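Local coordinates for protein enterotoxin SEN variant (Staphylococcus aureus, PDB 6KRY) that probably acts as a superantigen toxin of the staphylococcal enterotoxin family, built from an OB-fold domain and a beta-grasp domain, at residues Phe177-Asn182 against His219-Leu224; Ile121-Phe126 against Phe135-Lys140; Ser23-Ile28 against Tyr84-Gly89; Asn46-Lys51 against Val65-Ser70. All coordinates share one frame; numbering follows the deposited sequence.

Contact 1 (Phe177-Asn182 against His219-Leu224); sequences FFHSNN and HIDVFL
His219 turns the edge of its ring to Asn181. Its ND1-H meets Asn181 OD1 at 2.6 Å in an almost straight bond (177°). The oxygen lies in the ring plane, while the donor is tilted from the amide carbonyl plane. CG of His219 stands between its backbone N and carbonyl carbon (chi1 64°), which brings the ring over strand 173-180. One ring face then receives His179 CB, 3.8 Å from the centroid, in a CH-pi contact. The two imidazole planes are only slightly inclined, but the rings are displaced and hardly cover each other.

This is the partly exposed face of two antiparallel strands of the beta-grasp sheet. Here His179 ND1 comes within 2.8 Å of Asp221 OD2, but the angle is too poor for a hydrogen bond. Farther along, Phe177 CD2 reaches the ring edge of Phe223, 3.8 Å from CE2, with the planes 88° apart.

The other face is packed tightly. Phe178 and Ile220 lie side by side, with Phe178 CE2 3.8 Å from Ile220 CD1. Helix 146-161 covers both, through Val146 and Val153. Between the faces, Phe177 pairs with Asp221 and His179 with His219. Each pair exchanges two backbone hydrogen bonds.

Two histidines and a carboxylate thus gather on the more exposed face. The grouping resembles the zinc site on the same sheet of enterotoxin A, but a metal site is not established here. The bond to Asn181 spends a proton on His219 ND1, which leaves NE2 as the other ring nitrogen on this face.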
# COMPACT_ATOMS: atom_id res chain seq x y z
N PHE A 177 -1.26 -8.45 10.45
CA PHE A 177 -1.11 -7.75 11.70
C PHE A 177 0.24 -7.04 11.76
O PHE A 177 1.24 -7.64 11.48
CB PHE A 177 -1.07 -8.74 12.86
CG PHE A 177 -2.39 -8.93 13.55
CD1 PHE A 177 -2.77 -8.09 14.58
CD2 PHE A 177 -3.26 -9.94 13.13
CE1 PHE A 177 -4.00 -8.26 15.21
CE2 PHE A 177 -4.48 -10.10 13.75
CZ PHE A 177 -4.84 -9.27 14.79
N PHE A 178 0.22 -5.80 12.21
CA PHE A 178 1.41 -4.99 12.38
C PHE A 178 1.65 -4.85 13.88
O PHE A 178 0.80 -4.28 14.56
CB PHE A 178 1.24 -3.63 11.70
CG PHE A 178 1.06 -3.74 10.20
CD1 PHE A 178 -0.18 -3.95 9.64
CD2 PHE A 178 2.16 -3.67 9.36
CE1 PHE A 178 -0.33 -4.07 8.27
CE2 PHE A 178 2.01 -3.80 7.98
CZ PHE A 178 0.76 -4.00 7.45
N HIS A 179 2.75 -5.41 14.38
CA HIS A 179 3.04 -5.48 15.84
C HIS A 179 4.27 -4.64 16.17
O HIS A 179 5.28 -4.79 15.49
CB HIS A 179 3.36 -6.92 16.28
CG HIS A 179 2.14 -7.76 16.41
ND1 HIS A 179 1.81 -8.72 15.47
CD2 HIS A 179 1.15 -7.76 17.33
CE1 HIS A 179 0.67 -9.30 15.84
NE2 HIS A 179 0.23 -8.70 16.95
N SER A 180 4.19 -3.84 17.23
CA SER A 180 5.38 -3.12 17.70
C SER A 180 6.32 -4.10 18.43
O SER A 180 5.91 -4.83 19.34
CB SER A 180 4.99 -1.92 18.56
OG SER A 180 4.34 -2.34 19.74
N ASN A 181 7.60 -4.08 18.05
CA ASN A 181 8.65 -4.87 18.68
C ASN A 181 8.77 -4.55 20.17
O ASN A 181 8.98 -5.45 20.96
CB ASN A 181 10.02 -4.61 18.04
CG ASN A 181 10.07 -5.04 16.60
OD1 ASN A 181 9.12 -5.63 16.12
ND2 ASN A 181 11.16 -4.73 15.91
N ASN A 182 8.64 -3.28 20.54
CA ASN A 182 8.88 -2.85 21.93
C ASN A 182 7.59 -2.88 22.76
O ASN A 182 7.61 -2.44 23.92
CB ASN A 182 9.53 -1.46 21.99
CG ASN A 182 8.66 -0.36 21.42
OD1 ASN A 182 7.47 -0.56 21.13
ND2 ASN A 182 9.23 0.82 21.27
N HIS A 219 7.14 -5.57 13.28
CA HIS A 219 7.23 -6.86 12.58
C HIS A 219 5.79 -7.24 12.23
O HIS A 219 4.83 -6.62 12.71
CB HIS A 219 7.93 -7.94 13.41
CG HIS A 219 7.22 -8.31 14.67
ND1 HIS A 219 7.42 -7.60 15.85
CD2 HIS A 219 6.30 -9.26 14.95
CE1 HIS A 219 6.66 -8.10 16.80
NE2 HIS A 219 6.00 -9.17 16.29
N ILE A 220 5.67 -8.19 11.32
CA ILE A 220 4.35 -8.47 10.72
C ILE A 220 4.02 -9.94 10.92
O ILE A 220 4.90 -10.79 10.78
CB ILE A 220 4.39 -8.08 9.24
CG1 ILE A 220 4.70 -6.59 9.14
CG2 ILE A 220 3.08 -8.44 8.53
CD1 ILE A 220 5.01 -6.16 7.73
N ASP A 221 2.76 -10.23 11.25
CA ASP A 221 2.28 -11.60 11.26
C ASP A 221 1.09 -11.70 10.30
O ASP A 221 0.16 -10.90 10.38
CB ASP A 221 1.88 -12.05 12.66
CG ASP A 221 2.96 -11.91 13.71
OD1 ASP A 221 4.09 -12.32 13.43
OD2 ASP A 221 2.65 -11.35 14.79
N VAL A 222 1.12 -12.72 9.44
CA VAL A 222 0.05 -13.00 8.50
C VAL A 222 -0.67 -14.29 8.94
O VAL A 222 0.01 -15.32 9.20
CB VAL A 222 0.63 -13.15 7.08
CG1 VAL A 222 -0.42 -13.60 6.08
CG2 VAL A 222 1.30 -11.87 6.60
N PHE A 223 -2.01 -14.24 8.99
CA PHE A 223 -2.84 -15.40 9.34
C PHE A 223 -3.72 -15.70 8.14
O PHE A 223 -4.46 -14.84 7.70
CB PHE A 223 -3.64 -15.12 10.62
CG PHE A 223 -2.79 -14.88 11.84
CD1 PHE A 223 -2.27 -15.94 12.56
CD2 PHE A 223 -2.44 -13.59 12.22
CE1 PHE A 223 -1.45 -15.71 13.66
CE2 PHE A 223 -1.63 -13.36 13.32
CZ PHE A 223 -1.14 -14.43 14.03
N LEU A 224 -3.61 -16.92 7.62
CA LEU A 224 -4.38 -17.37 6.51
C LEU A 224 -5.24 -18.57 6.96
O LEU A 224 -4.82 -19.33 7.82
CB LEU A 224 -3.46 -17.80 5.37
CG LEU A 224 -2.45 -16.73 4.91
CD1 LEU A 224 -1.57 -17.30 3.81
CD2 LEU A 224 -3.16 -15.49 4.43

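Contact 2 (Ile121-Phe126 against Phe135-Lys140); sequences IGVNVF and FVIKTK
Val123 and Phe135 pair in the beta hairpin of strands 114-127 and 130-139, at one margin of the five-stranded beta-grasp sheet. Val123 sits over one face of the Phe135 ring, offset toward the rim. Its CB is 4.1 Å from the ring centroid, a CH-pi contact. The two methyls spread along the ring: Val123 CG1 lies 3.8 Å from Phe135 CZ, and CG2 approaches CE1. Val125 CG2 adds an oblique contact, 3.8 Å from Phe135 CE2. The ring gets there because Phe135 CG lies between its own N and carbonyl carbon (chi1 61°), so it folds back across the neighbouring strand.

On the same face, Ile121 CB meets Ile137 CG1 at 4.0 Å. Both isoleucines touch Leu149 of helix 146-161. Val123 and Phe135 exchange two backbone hydrogen bonds, as do Ile121 and Ile137; Val123 N to Phe135 O is 2.8 Å. Gly122 and Val136 form the non-hydrogen-bonded pair between them, with their outward face more exposed.

The hairpin therefore has one apolar side, which it turns to the helix. Lys156 of that helix makes a cation-pi contact with Phe135, so the ring probably offers the lysine's charge a favourable partner at the margin of the apolar face.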
# COMPACT_ATOMS: atom_id res chain seq x y z
N ILE A 121 12.56 -6.27 7.87
CA ILE A 121 11.37 -6.49 8.69
C ILE A 121 10.88 -7.93 8.49
O ILE A 121 10.69 -8.37 7.34
CB ILE A 121 10.29 -5.46 8.32
CG1 ILE A 121 10.77 -4.06 8.68
CG2 ILE A 121 8.97 -5.83 8.98
CD1 ILE A 121 9.82 -2.95 8.26
N GLY A 122 10.74 -8.65 9.60
CA GLY A 122 10.34 -10.08 9.59
C GLY A 122 8.83 -10.19 9.42
O GLY A 122 8.09 -9.40 9.98
N VAL A 123 8.42 -11.15 8.59
CA VAL A 123 7.02 -11.51 8.37
C VAL A 123 6.85 -13.00 8.69
O VAL A 123 7.38 -13.85 8.00
CB VAL A 123 6.60 -11.22 6.91
CG1 VAL A 123 5.12 -11.48 6.72
CG2 VAL A 123 7.00 -9.83 6.43
N ASN A 124 6.11 -13.30 9.75
CA ASN A 124 5.74 -14.67 10.08
C ASN A 124 4.40 -15.00 9.42
O ASN A 124 3.53 -14.11 9.28
CB ASN A 124 5.65 -14.87 11.59
CG ASN A 124 7.02 -14.86 12.21
OD1 ASN A 124 7.30 -13.99 13.03
ND2 ASN A 124 7.86 -15.81 11.83
N VAL A 125 4.28 -16.21 8.90
CA VAL A 125 3.07 -16.60 8.21
C VAL A 125 2.54 -17.89 8.86
O VAL A 125 3.29 -18.89 9.04
CB VAL A 125 3.32 -16.79 6.70
CG1 VAL A 125 2.05 -17.20 5.98
CG2 VAL A 125 3.89 -15.55 6.03
N PHE A 126 1.24 -17.89 9.15
CA PHE A 126 0.51 -19.01 9.69
C PHE A 126 -0.63 -19.37 8.72
O PHE A 126 -1.29 -18.49 8.18
CB PHE A 126 -0.04 -18.69 11.07
CG PHE A 126 1.03 -18.36 12.07
CD1 PHE A 126 1.48 -17.06 12.24
CD2 PHE A 126 1.63 -19.37 12.82
CE1 PHE A 126 2.49 -16.76 13.15
CE2 PHE A 126 2.62 -19.06 13.75
CZ PHE A 126 3.04 -17.76 13.91
N PHE A 135 9.39 -14.83 5.84
CA PHE A 135 10.19 -14.08 4.89
C PHE A 135 10.39 -12.66 5.45
O PHE A 135 9.78 -12.31 6.45
CB PHE A 135 9.56 -14.10 3.49
CG PHE A 135 8.18 -13.52 3.38
CD1 PHE A 135 8.00 -12.14 3.30
CD2 PHE A 135 7.09 -14.35 3.31
CE1 PHE A 135 6.73 -11.62 3.12
CE2 PHE A 135 5.81 -13.82 3.18
CZ PHE A 135 5.64 -12.46 3.07
N VAL A 136 11.24 -11.87 4.80
CA VAL A 136 11.41 -10.51 5.19
C VAL A 136 11.02 -9.61 4.02
O VAL A 136 10.95 -10.03 2.91
CB VAL A 136 12.83 -10.18 5.66
CG1 VAL A 136 13.29 -11.13 6.75
CG2 VAL A 136 13.80 -10.14 4.51
N ILE A 137 10.77 -8.35 4.36
CA ILE A 137 10.65 -7.26 3.40
C ILE A 137 11.63 -6.19 3.90
O ILE A 137 12.07 -6.22 5.06
CB ILE A 137 9.21 -6.73 3.31
CG1 ILE A 137 8.78 -6.15 4.65
CG2 ILE A 137 8.25 -7.80 2.82
CD1 ILE A 137 7.45 -5.44 4.63
N LYS A 138 12.01 -5.28 3.01
CA LYS A 138 13.03 -4.33 3.31
C LYS A 138 12.58 -2.93 2.93
O LYS A 138 11.74 -2.76 2.07
CB LYS A 138 14.29 -4.65 2.50
CG LYS A 138 14.87 -6.00 2.83
CD LYS A 138 16.16 -6.31 2.12
CE LYS A 138 16.42 -7.80 2.20
NZ LYS A 138 17.86 -8.06 2.08
N THR A 139 13.16 -1.94 3.60
CA THR A 139 12.93 -0.52 3.30
C THR A 139 14.22 0.24 3.61
O THR A 139 15.01 -0.19 4.46
CB THR A 139 11.74 0.06 4.06
OG1 THR A 139 11.48 1.40 3.65
CG2 THR A 139 11.92 0.07 5.56
N LYS A 140 14.38 1.36 2.93
CA LYS A 140 15.50 2.24 3.16
C LYS A 140 15.09 3.44 4.01
O LYS A 140 15.88 4.38 4.14
CB LYS A 140 16.09 2.71 1.82
CG LYS A 140 17.19 1.81 1.29
CD LYS A 140 18.61 2.37 1.49
CE LYS A 140 19.65 1.59 0.71
NZ LYS A 140 20.94 2.32 0.62

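Contact 3 (Ser23-Ile28 against Tyr84-Gly89); sequences SYYTDI and YGLYYG
Tyr24, on the N-terminal helix 15-26, reaches across to Leu86 and Tyr87 on strand 86-88 of the OB-fold sheet. Its CB heads toward the strand. Farther out, CE1 passes Leu86 CB at 4.4 Å and Tyr87 O at 3.2 Å. That carbonyl oxygen stands at the edge of the ring, in its plane. At the tip, Tyr24 OH donates a hydrogen bond to Tyr87 O, 2.7 Å away. The donor sits off the C=O axis (C=O...O angle 135°) and is tilted 25° from the carbonyl plane. The same hydroxyl oxygen also touches Tyr88 CB at 3.5 Å. Phe204 packs edge-to-face with the Tyr24 ring, and Trp30 meets it as well.

Next to it in the chain, Tyr25 crosses the Leu86 side chain at about a right angle. The contact is made by the outer part of the ring, with Tyr25 CZ 3.7 Å from Leu86 CD1. Leu86 also touches Phe204 and Gln31 of strand 31-37.

The contact is buried, so the hydroxyl bond supplies a polar partner to a main-chain oxygen in the interior. On the Tyr25 side the contact is van der Waals in kind: Leu86 CD1 comes to 3.5 Å from Tyr25 OH.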
# COMPACT_ATOMS: atom_id res chain seq x y z
N SER A 23 -4.32 -8.52 -10.68
CA SER A 23 -3.43 -7.69 -11.50
C SER A 23 -2.60 -6.75 -10.61
O SER A 23 -1.39 -6.64 -10.73
CB SER A 23 -4.24 -6.92 -12.49
OG SER A 23 -3.40 -5.98 -13.13
N TYR A 24 -3.28 -6.10 -9.67
CA TYR A 24 -2.62 -5.15 -8.76
C TYR A 24 -1.52 -5.79 -7.90
O TYR A 24 -0.54 -5.10 -7.53
CB TYR A 24 -3.66 -4.47 -7.86
CG TYR A 24 -4.01 -3.10 -8.34
CD1 TYR A 24 -3.08 -2.08 -8.29
CD2 TYR A 24 -5.24 -2.83 -8.90
CE1 TYR A 24 -3.39 -0.81 -8.73
CE2 TYR A 24 -5.57 -1.56 -9.35
CZ TYR A 24 -4.63 -0.55 -9.30
OH TYR A 24 -4.98 0.70 -9.76
N TYR A 25 -1.62 -7.10 -7.59
CA TYR A 25 -0.73 -7.75 -6.69
C TYR A 25 0.14 -8.78 -7.42
O TYR A 25 0.91 -9.46 -6.76
CB TYR A 25 -1.47 -8.34 -5.48
CG TYR A 25 -1.94 -7.29 -4.52
CD1 TYR A 25 -1.02 -6.52 -3.81
CD2 TYR A 25 -3.27 -6.91 -4.46
CE1 TYR A 25 -1.43 -5.49 -2.99
CE2 TYR A 25 -3.70 -5.88 -3.64
CZ TYR A 25 -2.77 -5.17 -2.90
OH TYR A 25 -3.18 -4.16 -2.09
N THR A 26 0.04 -8.84 -8.76
CA THR A 26 0.91 -9.68 -9.59
C THR A 26 1.91 -8.83 -10.39
O THR A 26 3.04 -9.26 -10.59
CB THR A 26 0.07 -10.54 -10.55
OG1 THR A 26 -0.72 -11.40 -9.73
CG2 THR A 26 0.92 -11.35 -11.50
N ASP A 27 1.47 -7.70 -10.96
CA ASP A 27 2.32 -6.93 -11.92
C ASP A 27 3.05 -5.85 -11.13
O ASP A 27 2.36 -4.96 -10.61
CB ASP A 27 1.48 -6.25 -13.00
CG ASP A 27 0.67 -7.21 -13.86
OD1 ASP A 27 1.24 -8.25 -14.26
OD2 ASP A 27 -0.53 -6.93 -14.12
N ILE A 28 4.38 -5.95 -11.00
CA ILE A 28 5.17 -5.00 -10.14
C ILE A 28 5.05 -3.57 -10.66
O ILE A 28 5.32 -2.65 -9.88
CB ILE A 28 6.67 -5.33 -9.96
CG1 ILE A 28 7.38 -5.84 -11.22
CG2 ILE A 28 6.87 -6.26 -8.79
CD1 ILE A 28 7.09 -5.08 -12.47
N TYR A 84 5.64 5.97 -2.13
CA TYR A 84 5.57 4.58 -2.38
C TYR A 84 4.10 4.18 -2.31
O TYR A 84 3.49 4.37 -1.28
CB TYR A 84 6.38 3.74 -1.38
CG TYR A 84 6.52 2.30 -1.80
CD1 TYR A 84 5.44 1.43 -1.73
CD2 TYR A 84 7.70 1.82 -2.34
CE1 TYR A 84 5.52 0.13 -2.20
CE2 TYR A 84 7.80 0.52 -2.80
CZ TYR A 84 6.72 -0.33 -2.71
OH TYR A 84 6.79 -1.62 -3.18
N GLY A 85 3.58 3.53 -3.34
CA GLY A 85 2.30 2.85 -3.20
C GLY A 85 1.71 2.39 -4.51
O GLY A 85 2.38 2.37 -5.56
N LEU A 86 0.42 2.03 -4.44
CA LEU A 86 -0.31 1.54 -5.61
C LEU A 86 -1.14 2.67 -6.23
O LEU A 86 -2.00 3.27 -5.59
CB LEU A 86 -1.22 0.40 -5.13
CG LEU A 86 -0.48 -0.82 -4.58
CD1 LEU A 86 -1.46 -1.84 -4.01
CD2 LEU A 86 0.40 -1.48 -5.65
N TYR A 87 -0.89 2.93 -7.52
CA TYR A 87 -1.54 4.03 -8.21
C TYR A 87 -2.67 3.52 -9.10
O TYR A 87 -2.82 2.32 -9.38
CB TYR A 87 -0.52 4.84 -9.03
CG TYR A 87 0.11 4.05 -10.14
CD1 TYR A 87 -0.52 3.94 -11.37
CD2 TYR A 87 1.27 3.35 -9.95
CE1 TYR A 87 -0.01 3.12 -12.37
CE2 TYR A 87 1.82 2.56 -10.95
CZ TYR A 87 1.18 2.46 -12.17
OH TYR A 87 1.68 1.67 -13.16
N TYR A 88 -3.49 4.49 -9.54
CA TYR A 88 -4.58 4.24 -10.44
C TYR A 88 -4.66 5.37 -11.46
O TYR A 88 -4.27 6.51 -11.21
CB TYR A 88 -5.87 4.06 -9.64
CG TYR A 88 -6.42 5.32 -9.01
CD1 TYR A 88 -7.28 6.11 -9.74
CD2 TYR A 88 -6.20 5.64 -7.68
CE1 TYR A 88 -7.83 7.25 -9.20
CE2 TYR A 88 -6.76 6.79 -7.12
CZ TYR A 88 -7.58 7.59 -7.89
OH TYR A 88 -8.16 8.75 -7.47
N GLY A 89 -5.18 5.03 -12.64
CA GLY A 89 -5.33 5.97 -13.74
C GLY A 89 -6.79 6.34 -14.00
O GLY A 89 -7.08 7.49 -14.34

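Contact 4 (Asn46-Lys51 against Val65-Ser70); sequences NTIILK and VEFNSS
Ile48 and Val65 lie side by side on the buried face of a hairpin, with Ile48 CG1 3.9 Å from Val65 CB. CG1 stands between the backbone N and carbonyl carbon of Ile48 (chi1 67°), which carries the chain on to Phe67. There Ile48 CD1 meets the ring edge at CE2, 4.0 Å away. Leu50 CD1 touches the second Val65 methyl, CG2, at 4.1 Å. On the other face Thr47 and Glu66 run alongside each other, with Thr47 CG2 packed against Glu66 CG.

The main chain sets this register. Ile48 and Val65 exchange two hydrogen bonds, Val65 N to Ile48 O being 2.9 Å. A third bond runs from Phe67 N to Asn46 O, also 2.9 Å, and extends the pairing past the end of the strand. The Asn46 side chain packs against the backbone of residues 67-69: its CB lies 3.4 Å from Phe67 O and 3.6 Å from Ser69 O.

Farther out, several residues fix these groups. Val65 CG1 of the same segment covers one face of the Phe67 ring, and Val107 of strand 100-109 touches both residues. Ile81 packs on Ile48 and Leu50. Thr47 OG1 is tied to Leu44 O and Leu43 N, and Glu66 OE2 bonds Tyr88 OH. Ser69 is the N-cap of helix 70-76, its OG holding Leu72 N.

A hairpin whose second strand passes through a capped turn into a short helix, with the next strand following, is the arrangement of the OB-fold, where the helix lies between the third and fourth barrel strands.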
# COMPACT_ATOMS: atom_id res chain seq x y z
N ASN A 46 -6.76 18.67 0.04
CA ASN A 46 -6.18 17.43 0.59
C ASN A 46 -5.34 16.68 -0.47
O ASN A 46 -5.05 15.52 -0.26
CB ASN A 46 -7.27 16.51 1.15
CG ASN A 46 -8.35 16.16 0.14
OD1 ASN A 46 -8.35 16.59 -1.01
ND2 ASN A 46 -9.29 15.32 0.54
N THR A 47 -4.90 17.36 -1.55
CA THR A 47 -4.08 16.78 -2.60
C THR A 47 -2.80 17.60 -2.77
O THR A 47 -2.73 18.75 -2.38
CB THR A 47 -4.78 16.76 -3.96
OG1 THR A 47 -4.97 18.12 -4.42
CG2 THR A 47 -6.08 15.98 -3.88
N ILE A 48 -1.78 16.95 -3.34
CA ILE A 48 -0.63 17.60 -3.88
C ILE A 48 -0.33 16.96 -5.24
O ILE A 48 -0.64 15.79 -5.49
CB ILE A 48 0.58 17.50 -2.92
CG1 ILE A 48 1.09 16.06 -2.75
CG2 ILE A 48 0.29 18.14 -1.57
CD1 ILE A 48 2.23 15.91 -1.76
N ILE A 49 0.22 17.77 -6.16
CA ILE A 49 0.51 17.35 -7.50
C ILE A 49 1.99 17.52 -7.79
O ILE A 49 2.60 18.56 -7.54
CB ILE A 49 -0.40 18.08 -8.51
CG1 ILE A 49 -1.86 17.70 -8.27
CG2 ILE A 49 0.03 17.76 -9.94
CD1 ILE A 49 -2.84 18.56 -8.97
N LEU A 50 2.56 16.44 -8.33
CA LEU A 50 3.96 16.33 -8.71
C LEU A 50 4.08 16.11 -10.21
O LEU A 50 3.35 15.29 -10.79
CB LEU A 50 4.59 15.13 -8.01
CG LEU A 50 4.65 15.25 -6.50
CD1 LEU A 50 3.47 14.55 -5.88
CD2 LEU A 50 5.97 14.71 -5.99
N LYS A 51 5.04 16.82 -10.82
CA LYS A 51 5.32 16.76 -12.27
C LYS A 51 6.44 15.75 -12.56
O LYS A 51 7.18 15.39 -11.69
CB LYS A 51 5.73 18.13 -12.78
CG LYS A 51 4.77 19.24 -12.41
CD LYS A 51 3.30 18.91 -12.64
CE LYS A 51 2.38 20.04 -12.22
NZ LYS A 51 2.19 21.00 -13.33
N VAL A 65 -1.25 12.98 -5.39
CA VAL A 65 -1.40 12.26 -4.14
C VAL A 65 -2.60 12.83 -3.40
O VAL A 65 -2.71 14.05 -3.22
CB VAL A 65 -0.13 12.35 -3.27
CG1 VAL A 65 -0.32 11.59 -1.97
CG2 VAL A 65 1.09 11.84 -4.03
N GLU A 66 -3.46 11.91 -2.94
CA GLU A 66 -4.66 12.22 -2.19
C GLU A 66 -4.50 11.74 -0.74
O GLU A 66 -4.17 10.57 -0.50
CB GLU A 66 -5.87 11.56 -2.84
CG GLU A 66 -6.15 12.02 -4.26
CD GLU A 66 -7.10 11.16 -5.11
OE1 GLU A 66 -8.04 11.74 -5.70
OE2 GLU A 66 -6.84 9.93 -5.25
N PHE A 67 -4.80 12.65 0.20
CA PHE A 67 -4.75 12.41 1.62
C PHE A 67 -6.17 12.59 2.17
O PHE A 67 -7.00 13.14 1.44
CB PHE A 67 -3.86 13.39 2.35
CG PHE A 67 -2.42 13.40 1.91
CD1 PHE A 67 -1.55 12.40 2.29
CD2 PHE A 67 -1.95 14.43 1.10
CE1 PHE A 67 -0.23 12.42 1.84
CE2 PHE A 67 -0.64 14.45 0.66
CZ PHE A 67 0.22 13.46 1.05
N ASN A 68 -6.38 12.20 3.42
CA ASN A 68 -7.72 12.24 4.01
C ASN A 68 -7.94 13.58 4.73
O ASN A 68 -9.00 13.76 5.32
CB ASN A 68 -8.03 11.05 4.91
CG ASN A 68 -7.25 11.02 6.21
OD1 ASN A 68 -6.40 11.87 6.47
ND2 ASN A 68 -7.53 10.05 7.07
N SER A 69 -6.99 14.52 4.63
CA SER A 69 -7.12 15.82 5.32
C SER A 69 -6.24 16.86 4.64
O SER A 69 -5.18 16.52 4.11
CB SER A 69 -6.75 15.71 6.80
OG SER A 69 -5.33 15.56 6.97
N SER A 70 -6.64 18.13 4.77
CA SER A 70 -5.87 19.28 4.40
C SER A 70 -4.60 19.35 5.24
O SER A 70 -3.53 19.75 4.79
CB SER A 70 -6.71 20.55 4.57
OG SER A 70 -7.70 20.59 3.56

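How the contacts relate
From the N terminus, contact 3 opens on helix 15-26 and closes only at strand 86-88, tying that helix to the OB-fold sheet. Contact 4 lies wholly within this loop and closes the local hairpin of strands 47-55 and 60-66. The two touch through Tyr88 and Glu66. The chain then enters the beta-grasp domain. Contact 2 closes a hairpin with a short connection there, and contact 1 follows, joining strand 173-180 to strand 218-225. Contacts 1 and 2 run in series but share a sheet, since strands 218-225 and 114-127 are neighbours. Contacts 2 and 4 lie on opposite sides of the chain's centre, their centres about 29 Å apart.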